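Local coordinates for protein light Chain (PDB 6BVD) that is the zinc metalloprotease light chain of a mosaic botulinum neurotoxin, which probably cleaves a neuronal SNARE protein and so blocks neurotransmitter release, at residues P49-L54 and N78-N83; W158-D163 and E196-Y201; F10-P15 and K37-M42. One frame throughout, in Å; residues are numbered along the deposited sequence.

Contact 1: P49-L54 and N78-N83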
loop_
_atom_site.group_PDB
_atom_site.type_symbol
_atom_site.label_atom_id
_atom_site.label_comp_id
_atom_site.label_asym_id
_atom_site.label_seq_id
_atom_site.Cartn_x
_atom_site.Cartn_y
_atom_site.Cartn_z
ATOM N N PRO A 49 -12.674 -16.681 -6.976
ATOM C CA PRO A 49 -13.293 -15.436 -7.470
ATOM C C PRO A 49 -14.351 -15.692 -8.544
ATOM O O PRO A 49 -14.232 -15.253 -9.680
ATOM C CB PRO A 49 -12.105 -14.662 -8.021
ATOM C CG PRO A 49 -11.204 -15.776 -8.578
ATOM C CD PRO A 49 -11.360 -16.937 -7.604
ATOM N N GLU A 50 -15.374 -16.450 -8.168
ATOM C CA GLU A 50 -16.478 -16.797 -9.024
ATOM C C GLU A 50 -17.786 -16.569 -8.293
ATOM O O GLU A 50 -17.807 -16.562 -7.045
ATOM C CB GLU A 50 -16.395 -18.281 -9.478
ATOM C CG GLU A 50 -15.085 -18.637 -10.188
ATOM C CD GLU A 50 -15.047 -20.051 -10.704
ATOM O OE1 GLU A 50 -16.122 -20.559 -11.106
ATOM O OE2 GLU A 50 -13.939 -20.652 -10.732
ATOM N N ARG A 51 -18.881 -16.487 -9.049
ATOM C CA ARG A 51 -20.219 -16.398 -8.447
ATOM C C ARG A 51 -20.542 -17.636 -7.631
ATOM O O ARG A 51 -20.251 -18.792 -8.037
ATOM C CB ARG A 51 -21.319 -16.182 -9.503
ATOM C CG ARG A 51 -21.143 -14.967 -10.397
ATOM C CD ARG A 51 -21.381 -13.633 -9.667
ATOM N NE ARG A 51 -22.788 -13.399 -9.287
ATOM C CZ ARG A 51 -23.694 -12.838 -10.093
ATOM N NH1 ARG A 51 -23.351 -12.482 -11.335
ATOM N NH2 ARG A 51 -24.950 -12.623 -9.659
ATOM N N TYR A 52 -21.134 -17.407 -6.463
ATOM C CA TYR A 52 -21.602 -18.497 -5.622
ATOM C C TYR A 52 -22.899 -19.063 -6.195
ATOM O O TYR A 52 -23.880 -18.322 -6.355
ATOM C CB TYR A 52 -21.816 -18.017 -4.174
ATOM C CG TYR A 52 -22.130 -19.131 -3.216
ATOM C CD1 TYR A 52 -21.127 -19.761 -2.487
ATOM C CD2 TYR A 52 -23.441 -19.555 -3.036
ATOM C CE1 TYR A 52 -21.431 -20.790 -1.607
ATOM C CE2 TYR A 52 -23.753 -20.592 -2.173
ATOM C CZ TYR A 52 -22.756 -21.205 -1.470
ATOM O OH TYR A 52 -23.104 -22.217 -0.608
ATOM N N ARG A 53 -22.912 -20.367 -6.491
ATOM C CA ARG A 53 -24.074 -21.010 -7.125
ATOM C C ARG A 53 -24.616 -22.231 -6.392
ATOM O O ARG A 53 -25.704 -22.718 -6.715
ATOM C CB ARG A 53 -23.739 -21.433 -8.561
ATOM C CG ARG A 53 -23.239 -20.289 -9.406
ATOM C CD ARG A 53 -23.099 -20.666 -10.868
ATOM N NE ARG A 53 -22.652 -19.521 -11.641
ATOM C CZ ARG A 53 -23.453 -18.562 -12.090
ATOM N NH1 ARG A 53 -24.759 -18.609 -11.846
ATOM N NH2 ARG A 53 -22.938 -17.553 -12.777
ATOM N N LEU A 54 -23.901 -22.726 -5.389
ATOM C CA LEU A 54 -24.326 -23.994 -4.795
ATOM C C LEU A 54 -25.722 -23.972 -4.127
ATOM O O LEU A 54 -25.994 -23.166 -3.228
ATOM C CB LEU A 54 -23.295 -24.477 -3.780
ATOM C CG LEU A 54 -23.807 -25.786 -3.181
ATOM C CD1 LEU A 54 -23.320 -26.982 -3.998
ATOM C CD2 LEU A 54 -23.403 -25.894 -1.753
ATOM N N ASN A 78 -24.165 -11.525 -15.502
ATOM C CA ASN A 78 -22.883 -11.536 -16.195
ATOM C C ASN A 78 -21.695 -11.094 -15.339
ATOM O O ASN A 78 -20.552 -11.222 -15.764
ATOM C CB ASN A 78 -22.956 -10.661 -17.445
ATOM C CG ASN A 78 -23.813 -11.268 -18.522
ATOM O OD1 ASN A 78 -23.745 -12.469 -18.780
ATOM N ND2 ASN A 78 -24.612 -10.444 -19.173
ATOM N N TYR A 79 -21.949 -10.602 -14.130
ATOM C CA TYR A 79 -20.847 -10.236 -13.237
ATOM C C TYR A 79 -19.982 -11.472 -12.956
ATOM O O TYR A 79 -20.515 -12.540 -12.649
ATOM C CB TYR A 79 -21.370 -9.651 -11.920
ATOM C CG TYR A 79 -20.276 -9.128 -11.017
ATOM C CD1 TYR A 79 -19.462 -8.099 -11.439
ATOM C CD2 TYR A 79 -20.061 -9.660 -9.737
ATOM C CE1 TYR A 79 -18.458 -7.602 -10.632
ATOM C CE2 TYR A 79 -19.050 -9.162 -8.913
ATOM C CZ TYR A 79 -18.253 -8.141 -9.376
ATOM O OH TYR A 79 -17.248 -7.605 -8.616
ATOM N N LEU A 80 -18.664 -11.309 -13.103
ATOM C CA LEU A 80 -17.643 -12.355 -12.936
ATOM C C LEU A 80 -17.743 -13.509 -13.943
ATOM O O LEU A 80 -17.300 -14.604 -13.650
ATOM C CB LEU A 80 -17.651 -12.938 -11.516
ATOM C CG LEU A 80 -17.269 -12.023 -10.348
ATOM C CD1 LEU A 80 -17.366 -12.764 -9.059
ATOM C CD2 LEU A 80 -15.858 -11.488 -10.513
ATOM N N SER A 81 -18.265 -13.248 -15.134
ATOM C CA SER A 81 -18.341 -14.273 -16.175
ATOM C C SER A 81 -17.044 -14.371 -16.989
ATOM O O SER A 81 -16.804 -15.374 -17.638
ATOM C CB SER A 81 -19.531 -14.013 -17.100
ATOM O OG SER A 81 -19.376 -12.800 -17.820
ATOM N N THR A 82 -16.217 -13.329 -16.958
ATOM C CA THR A 82 -14.948 -13.332 -17.690
ATOM C C THR A 82 -13.710 -13.404 -16.777
ATOM O O THR A 82 -13.747 -12.958 -15.626
ATOM C CB THR A 82 -14.821 -12.086 -18.551
ATOM O OG1 THR A 82 -14.826 -10.934 -17.695
ATOM C CG2 THR A 82 -15.989 -11.985 -19.498
ATOM N N ASN A 83 -12.614 -13.943 -17.313
ATOM C CA ASN A 83 -11.351 -14.026 -16.599
ATOM C C ASN A 83 -10.800 -12.671 -16.219
ATOM O O ASN A 83 -10.183 -12.524 -15.162
ATOM C CB ASN A 83 -10.314 -14.761 -17.439
ATOM C CG ASN A 83 -10.481 -16.268 -17.385
ATOM O OD1 ASN A 83 -11.472 -16.789 -16.859
ATOM N ND2 ASN A 83 -9.502 -16.977 -17.923
HETATM O O HOH W 1 -18.511 -16.696 -12.091
#
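Arg51 NH1 donates to the backbone O of Tyr79 over 3.1 Å, nearly straight with 166° at the hydrogen, and this is the direct hydrogen bond joining loop 49-54 to loop 78-83. The oxygen lies in the guanidinium plane, at its edge, while the donor sits somewhat off the carbonyl plane. Arg51 does not reach out extended. Its CG and CD pass beside the same carbonyl, CD 3.3 Å from Tyr79 O, and the bends at chi2 (-71°) and chi3 bring NH1 back to it. The rest of the guanidinium is held by other backbone oxygens: NE by Pro160, NH2 by Gly161, and NH1 a second time by Asp76. A buried charge thus spends its N-H groups on main-chain carbonyls of two loops, which fixes the rotation of the group. The side chains of Arg51 and Tyr79 cross at about a right angle, with guanidinium and ring planes 56° apart; Tyr79 CB lies 3.5 Å from Arg51 NH1, and the tyrosine hydroxyl bonds Glu200. Leu80 points straight at the other loop. Its CD1 lies against the peptide between Glu50 and Arg51, 3.9 Å from Glu50 C, and its CG rests over the rim of one face of the Tyr79 ring. A water bridges the two backbones, accepting from Arg51 N at 3.1 Å and donating to Leu80 O at 2.9 Å. Leu80 has a positive phi, as the third residue of a type II beta turn; Asn78 O closes that turn by accepting from both N and OG of Ser81, the latter at 2.8 Å. The arrangement is a type II turn leading into the N-cap at Thr82 of helix 83-100, pinned by a buried arginine within the clostridial neurotoxin zinc protease fold.

Contact 2: W158-D163 and E196-Y201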
loop_
_atom_site.group_PDB
_atom_site.type_symbol
_atom_site.label_atom_id
_atom_site.label_comp_id
_atom_site.label_asym_id
_atom_site.label_seq_id
_atom_site.Cartn_x
_atom_site.Cartn_y
_atom_site.Cartn_z
ATOM N N TRP A 158 -16.057 -16.648 -1.684
ATOM C CA TRP A 158 -16.572 -16.604 -3.055
ATOM C C TRP A 158 -17.079 -15.204 -3.427
ATOM O O TRP A 158 -17.390 -14.400 -2.553
ATOM C CB TRP A 158 -17.767 -17.545 -3.230
ATOM C CG TRP A 158 -17.535 -18.962 -2.943
ATOM C CD1 TRP A 158 -17.371 -19.536 -1.729
ATOM C CD2 TRP A 158 -17.538 -20.032 -3.905
ATOM N NE1 TRP A 158 -17.223 -20.903 -1.876
ATOM C CE2 TRP A 158 -17.325 -21.222 -3.199
ATOM C CE3 TRP A 158 -17.687 -20.076 -5.283
ATOM C CZ2 TRP A 158 -17.287 -22.483 -3.834
ATOM C CZ3 TRP A 158 -17.609 -21.315 -5.927
ATOM C CH2 TRP A 158 -17.391 -22.493 -5.195
ATOM N N GLY A 159 -17.260 -14.975 -4.722
ATOM C CA GLY A 159 -17.993 -13.815 -5.224
ATOM C C GLY A 159 -19.464 -13.920 -4.873
ATOM O O GLY A 159 -19.873 -14.882 -4.253
ATOM N N PRO A 160 -20.264 -12.911 -5.240
ATOM C CA PRO A 160 -21.679 -12.938 -4.848
ATOM C C PRO A 160 -22.538 -14.017 -5.487
ATOM O O PRO A 160 -22.223 -14.534 -6.575
ATOM C CB PRO A 160 -22.191 -11.566 -5.302
ATOM C CG PRO A 160 -21.273 -11.181 -6.409
ATOM C CD PRO A 160 -19.921 -11.690 -5.985
ATOM N N GLY A 161 -23.636 -14.322 -4.802
ATOM C CA GLY A 161 -24.747 -15.052 -5.410
ATOM C C GLY A 161 -25.566 -14.148 -6.333
ATOM O O GLY A 161 -25.018 -13.211 -6.934
ATOM N N PRO A 162 -26.883 -14.411 -6.452
ATOM C CA PRO A 162 -27.753 -13.634 -7.350
ATOM C C PRO A 162 -27.756 -12.135 -7.093
ATOM O O PRO A 162 -27.640 -11.381 -8.055
ATOM C CB PRO A 162 -29.143 -14.240 -7.097
ATOM C CG PRO A 162 -28.832 -15.692 -6.839
ATOM C CD PRO A 162 -27.552 -15.654 -5.996
ATOM N N ASP A 163 -27.922 -11.728 -5.839
ATOM C CA ASP A 163 -27.952 -10.304 -5.478
ATOM C C ASP A 163 -26.525 -9.791 -5.255
ATOM O O ASP A 163 -25.880 -10.158 -4.270
ATOM C CB ASP A 163 -28.824 -10.096 -4.230
ATOM C CG ASP A 163 -29.121 -8.611 -3.943
ATOM O OD1 ASP A 163 -28.330 -7.715 -4.349
ATOM O OD2 ASP A 163 -30.175 -8.345 -3.317
ATOM N N GLU A 196 -19.725 -15.190 1.049
ATOM C CA GLU A 196 -20.011 -14.645 -0.265
ATOM C C GLU A 196 -19.801 -13.147 -0.145
ATOM O O GLU A 196 -20.489 -12.499 0.662
ATOM C CB GLU A 196 -21.452 -14.945 -0.697
ATOM C CG GLU A 196 -21.774 -16.422 -0.693
ATOM C CD GLU A 196 -23.267 -16.659 -0.765
ATOM O OE1 GLU A 196 -23.948 -15.986 -1.574
ATOM O OE2 GLU A 196 -23.762 -17.462 0.044
ATOM N N PHE A 197 -18.841 -12.616 -0.890
ATOM C CA PHE A 197 -18.467 -11.208 -0.729
ATOM C C PHE A 197 -18.377 -10.481 -2.065
ATOM O O PHE A 197 -17.779 -10.972 -3.056
ATOM C CB PHE A 197 -17.135 -11.079 0.013
ATOM C CG PHE A 197 -16.860 -9.673 0.467
ATOM C CD1 PHE A 197 -17.607 -9.135 1.505
ATOM C CD2 PHE A 197 -15.919 -8.885 -0.167
ATOM C CE1 PHE A 197 -17.395 -7.823 1.913
ATOM C CE2 PHE A 197 -15.692 -7.571 0.254
ATOM C CZ PHE A 197 -16.430 -7.050 1.271
ATOM N N SER A 198 -18.913 -9.263 -2.067
ATOM C CA SER A 198 -19.038 -8.486 -3.280
ATOM C C SER A 198 -18.533 -7.058 -2.989
ATOM O O SER A 198 -19.318 -6.210 -2.562
ATOM C CB SER A 198 -20.504 -8.472 -3.734
ATOM O OG SER A 198 -20.701 -7.887 -4.999
ATOM N N PRO A 199 -17.216 -6.808 -3.184
ATOM C CA PRO A 199 -16.615 -5.514 -2.789
ATOM C C PRO A 199 -17.020 -4.303 -3.634
ATOM O O PRO A 199 -16.910 -3.162 -3.152
ATOM C CB PRO A 199 -15.105 -5.768 -2.937
ATOM C CG PRO A 199 -15.019 -6.812 -3.998
ATOM C CD PRO A 199 -16.213 -7.732 -3.759
ATOM N N GLU A 200 -17.440 -4.522 -4.871
ATOM C CA GLU A 200 -17.755 -3.425 -5.777
ATOM C C GLU A 200 -19.190 -2.886 -5.710
ATOM O O GLU A 200 -19.494 -1.922 -6.394
ATOM C CB GLU A 200 -17.489 -3.858 -7.217
ATOM C CG GLU A 200 -16.013 -4.177 -7.487
ATOM C CD GLU A 200 -15.738 -4.399 -8.953
ATOM O OE1 GLU A 200 -16.120 -5.461 -9.490
ATOM O OE2 GLU A 200 -15.166 -3.501 -9.581
ATOM N N TYR A 201 -20.056 -3.510 -4.924
ATOM C CA TYR A 201 -21.459 -3.052 -4.796
ATOM C C TYR A 201 -21.743 -2.760 -3.327
ATOM O O TYR A 201 -21.517 -3.602 -2.464
ATOM C CB TYR A 201 -22.436 -4.082 -5.383
ATOM C CG TYR A 201 -22.293 -4.205 -6.898
ATOM C CD1 TYR A 201 -23.056 -3.414 -7.763
ATOM C CD2 TYR A 201 -21.344 -5.054 -7.456
ATOM C CE1 TYR A 201 -22.906 -3.495 -9.138
ATOM C CE2 TYR A 201 -21.182 -5.143 -8.830
ATOM C CZ TYR A 201 -21.965 -4.368 -9.663
ATOM O OH TYR A 201 -21.787 -4.468 -11.026
#
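Trp158 O takes the N-H of Phe197 in a short, almost linear bond, 2.8 Å and 170° at the hydrogen, with the donor nearly in line with the C=O. The CA of Glu196 adds a weaker C-H...O approach to the same oxygen. This is the end of a parallel pairing in the mixed beta-sheet of the protease: strands 155-158 and 193-196 run side by side, Trp158 bridged to Glu196, and both chains leave the sheet here as loops. Just past the bridge the pattern reverses, Gly159 CA directing its hydrogen at Phe197 O, 3.6 Å away, an oxygen that also accepts from Tyr89 of helix 83-100. Phe197 points its CB away from the other loop, and its side chain packs on Ile225 and Leu226 of helix 222-237, about 10 Å from the zinc, so the chain leaving the end of strand 193-196 packs on the helix that carries the zinc ligands His228 and His232. The Trp158 indole likewise leads away, meeting the Tyr52 ring edge-to-face. Glu196 remains extended beyond CG, and its OE1 comes within 3.6 Å of Gly161 N, a near approach and not a hydrogen bond. The ring of Pro160 lies alongside Ser198. With OG anti to its N (chi1 -172°), the serine hydroxyl bonds Leu164 O and also brushes the proline, OG standing 3.6 Å from Pro160 CG.

Contact 3: F10-P15 and K37-M42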
loop_
_atom_site.group_PDB
_atom_site.type_symbol
_atom_site.label_atom_id
_atom_site.label_comp_id
_atom_site.label_asym_id
_atom_site.label_seq_id
_atom_site.Cartn_x
_atom_site.Cartn_y
_atom_site.Cartn_z
ATOM N N PHE A 10 -1.347 -12.402 -6.575
ATOM C CA PHE A 10 -1.492 -13.352 -7.679
ATOM C C PHE A 10 -2.365 -12.696 -8.745
ATOM O O PHE A 10 -3.168 -11.796 -8.443
ATOM C CB PHE A 10 -2.125 -14.694 -7.212
ATOM C CG PHE A 10 -2.919 -14.585 -5.914
ATOM C CD1 PHE A 10 -4.075 -13.812 -5.845
ATOM C CD2 PHE A 10 -2.480 -15.230 -4.765
ATOM C CE1 PHE A 10 -4.795 -13.690 -4.658
ATOM C CE2 PHE A 10 -3.192 -15.118 -3.562
ATOM C CZ PHE A 10 -4.360 -14.357 -3.506
ATOM N N ASN A 11 -2.203 -13.134 -9.986
ATOM C CA ASN A 11 -3.129 -12.790 -11.059
ATOM C C ASN A 11 -3.990 -14.021 -11.354
ATOM O O ASN A 11 -3.544 -15.140 -11.098
ATOM C CB ASN A 11 -2.357 -12.323 -12.297
ATOM C CG ASN A 11 -1.320 -11.270 -11.952
ATOM O OD1 ASN A 11 -1.671 -10.124 -11.738
ATOM N ND2 ASN A 11 -0.043 -11.658 -11.906
ATOM N N TYR A 12 -5.207 -13.839 -11.873
ATOM C CA TYR A 12 -6.079 -14.999 -12.095
ATOM C C TYR A 12 -5.407 -16.021 -13.027
ATOM O O TYR A 12 -5.605 -17.229 -12.875
ATOM C CB TYR A 12 -7.431 -14.591 -12.685
ATOM C CG TYR A 12 -8.380 -15.760 -12.712
ATOM C CD1 TYR A 12 -9.025 -16.172 -11.560
ATOM C CD2 TYR A 12 -8.569 -16.499 -13.880
ATOM C CE1 TYR A 12 -9.876 -17.286 -11.571
ATOM C CE2 TYR A 12 -9.409 -17.605 -13.902
ATOM C CZ TYR A 12 -10.060 -17.987 -12.752
ATOM O OH TYR A 12 -10.891 -19.088 -12.773
ATOM N N ASP A 13 -4.620 -15.539 -13.979
ATOM C CA ASP A 13 -4.004 -16.434 -14.945
ATOM C C ASP A 13 -2.662 -17.031 -14.509
ATOM O O ASP A 13 -2.091 -17.809 -15.259
ATOM C CB ASP A 13 -3.800 -15.711 -16.277
ATOM C CG ASP A 13 -5.092 -15.541 -17.069
ATOM O OD1 ASP A 13 -6.101 -16.250 -16.813
ATOM O OD2 ASP A 13 -5.088 -14.681 -17.967
ATOM N N ASP A 14 -2.160 -16.700 -13.322
ATOM C CA ASP A 14 -0.916 -17.319 -12.855
ATOM C C ASP A 14 -1.080 -18.846 -12.795
ATOM O O ASP A 14 -2.118 -19.369 -12.402
ATOM C CB ASP A 14 -0.510 -16.845 -11.471
ATOM C CG ASP A 14 -0.122 -15.370 -11.403
ATOM O OD1 ASP A 14 -0.005 -14.685 -12.445
ATOM O OD2 ASP A 14 0.068 -14.918 -10.249
ATOM N N PRO A 15 -0.032 -19.574 -13.143
ATOM C CA PRO A 15 -0.174 -21.041 -13.123
ATOM C C PRO A 15 -0.287 -21.601 -11.710
ATOM O O PRO A 15 0.143 -20.943 -10.764
ATOM C CB PRO A 15 1.116 -21.538 -13.809
ATOM C CG PRO A 15 2.084 -20.474 -13.633
ATOM C CD PRO A 15 1.301 -19.137 -13.583
ATOM N N LYS A 37 -10.298 -23.261 -9.430
ATOM C CA LYS A 37 -9.018 -22.572 -9.226
ATOM C C LYS A 37 -9.140 -21.612 -8.024
ATOM O O LYS A 37 -10.046 -20.760 -7.982
ATOM C CB LYS A 37 -8.609 -21.827 -10.492
ATOM C CG LYS A 37 -7.140 -21.409 -10.499
ATOM C CD LYS A 37 -6.752 -20.715 -11.765
ATOM C CE LYS A 37 -5.242 -20.466 -11.812
ATOM N NZ LYS A 37 -4.821 -19.916 -13.115
ATOM N N ALA A 38 -8.256 -21.775 -7.046
ATOM C CA ALA A 38 -8.336 -21.013 -5.777
ATOM C C ALA A 38 -7.011 -20.359 -5.411
ATOM O O ALA A 38 -5.918 -20.837 -5.833
ATOM C CB ALA A 38 -8.816 -21.949 -4.648
ATOM N N PHE A 39 -7.106 -19.259 -4.636
ATOM C CA PHE A 39 -5.979 -18.338 -4.383
ATOM C C PHE A 39 -5.862 -18.083 -2.876
ATOM O O PHE A 39 -6.824 -17.678 -2.236
ATOM C CB PHE A 39 -6.188 -17.035 -5.191
ATOM C CG PHE A 39 -6.359 -17.264 -6.676
ATOM C CD1 PHE A 39 -5.312 -17.056 -7.556
ATOM C CD2 PHE A 39 -7.571 -17.718 -7.187
ATOM C CE1 PHE A 39 -5.466 -17.251 -8.900
ATOM C CE2 PHE A 39 -7.729 -17.955 -8.518
ATOM C CZ PHE A 39 -6.671 -17.720 -9.397
ATOM N N GLN A 40 -4.719 -18.424 -2.289
ATOM C CA GLN A 40 -4.570 -18.374 -0.846
ATOM C C GLN A 40 -4.092 -16.983 -0.475
ATOM O O GLN A 40 -2.898 -16.690 -0.508
ATOM C CB GLN A 40 -3.576 -19.419 -0.293
ATOM C CG GLN A 40 -3.803 -19.646 1.193
ATOM C CD GLN A 40 -2.903 -20.672 1.828
ATOM O OE1 GLN A 40 -3.044 -20.964 3.017
ATOM N NE2 GLN A 40 -1.978 -21.244 1.046
ATOM N N ILE A 41 -5.049 -16.124 -0.161
ATOM C CA ILE A 41 -4.746 -14.711 0.126
ATOM C C ILE A 41 -3.925 -14.545 1.404
ATOM O O ILE A 41 -3.113 -13.589 1.541
ATOM C CB ILE A 41 -6.127 -13.892 0.169
ATOM C CG1 ILE A 41 -5.853 -12.404 0.423
ATOM C CG2 ILE A 41 -7.068 -14.493 1.176
ATOM C CD1 ILE A 41 -5.434 -11.701 -0.802
ATOM N N MET A 42 -4.123 -15.440 2.370
ATOM C CA MET A 42 -3.293 -15.476 3.584
ATOM C C MET A 42 -3.383 -16.867 4.103
ATOM O O MET A 42 -4.298 -17.608 3.680
ATOM C CB MET A 42 -3.753 -14.454 4.673
ATOM C CG MET A 42 -5.260 -14.555 5.038
ATOM S SD MET A 42 -5.716 -13.567 6.526
ATOM C CE MET A 42 -5.109 -14.647 7.799
HETATM O O HOH W 2 -11.628 -19.683 -10.142
HETATM O O HOH W 3 -6.409 -19.346 -15.765
#
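An aromatic cluster of Phe10, Tyr12 and Phe39 seats the loop 10-15, folded as a type I beta turn from Asn11 to Asp14, on strand 36-40 of the mixed sheet. Phe39 lies between the other two. Its CB sits over the centre of the Phe10 ring in a CH-pi contact, 3.6 Å from the centroid, while its CZ reaches CD1 of Tyr12 at 3.6 Å. Both ring pairs are oblique, with planes 56° apart for Phe10 and 35° for Tyr12. The far rim of Phe10 meets Gln40 O and Ile41 CA edge-on. Lys37 is extended, with every torsion near anti, which places NZ at the turn, where it gives hydrogen bonds to Tyr12 O and Asp14 O, each 2.8 Å. Within the loop, Asp14 holds Asn11 through both oxygens: OD2 receives the backbone N from above the carboxylate plane, OD1 the ND2 on its syn side. These two side chains also bond the second subunit, at Ala397 and Ile395. Two waters complete the contact: one joins Asp13 OD1 to Lys37 NZ, and another accepts from Tyr12 OH at 2.8 Å and donates to Lys37 O.

Overall arrangement
Contacts 1 and 2 are buried and touch each other: the arginine and tyrosine of contact 1 hand their outer bonds to the loops of contact 2, so the loops after strands 45-48, 155-158 and 193-196 and the loop before helix 83-100 interlock. Contact 3 is only partly buried and reaches the subunit interface. It lies about 15 Å from contact 1, centre to centre, yet touches it where Pro49 packs on Tyr12 and Phe39; contact 2 is about 8 Å away at the nearest atoms. Chemistry follows place: main-chain pairing at the ends of two inner strands, beside the zinc-binding helix, in contact 2, a buried guanidinium donating to carbonyls in contact 1, and aromatic packing with a lysine bonded to two turn carbonyls in contact 3.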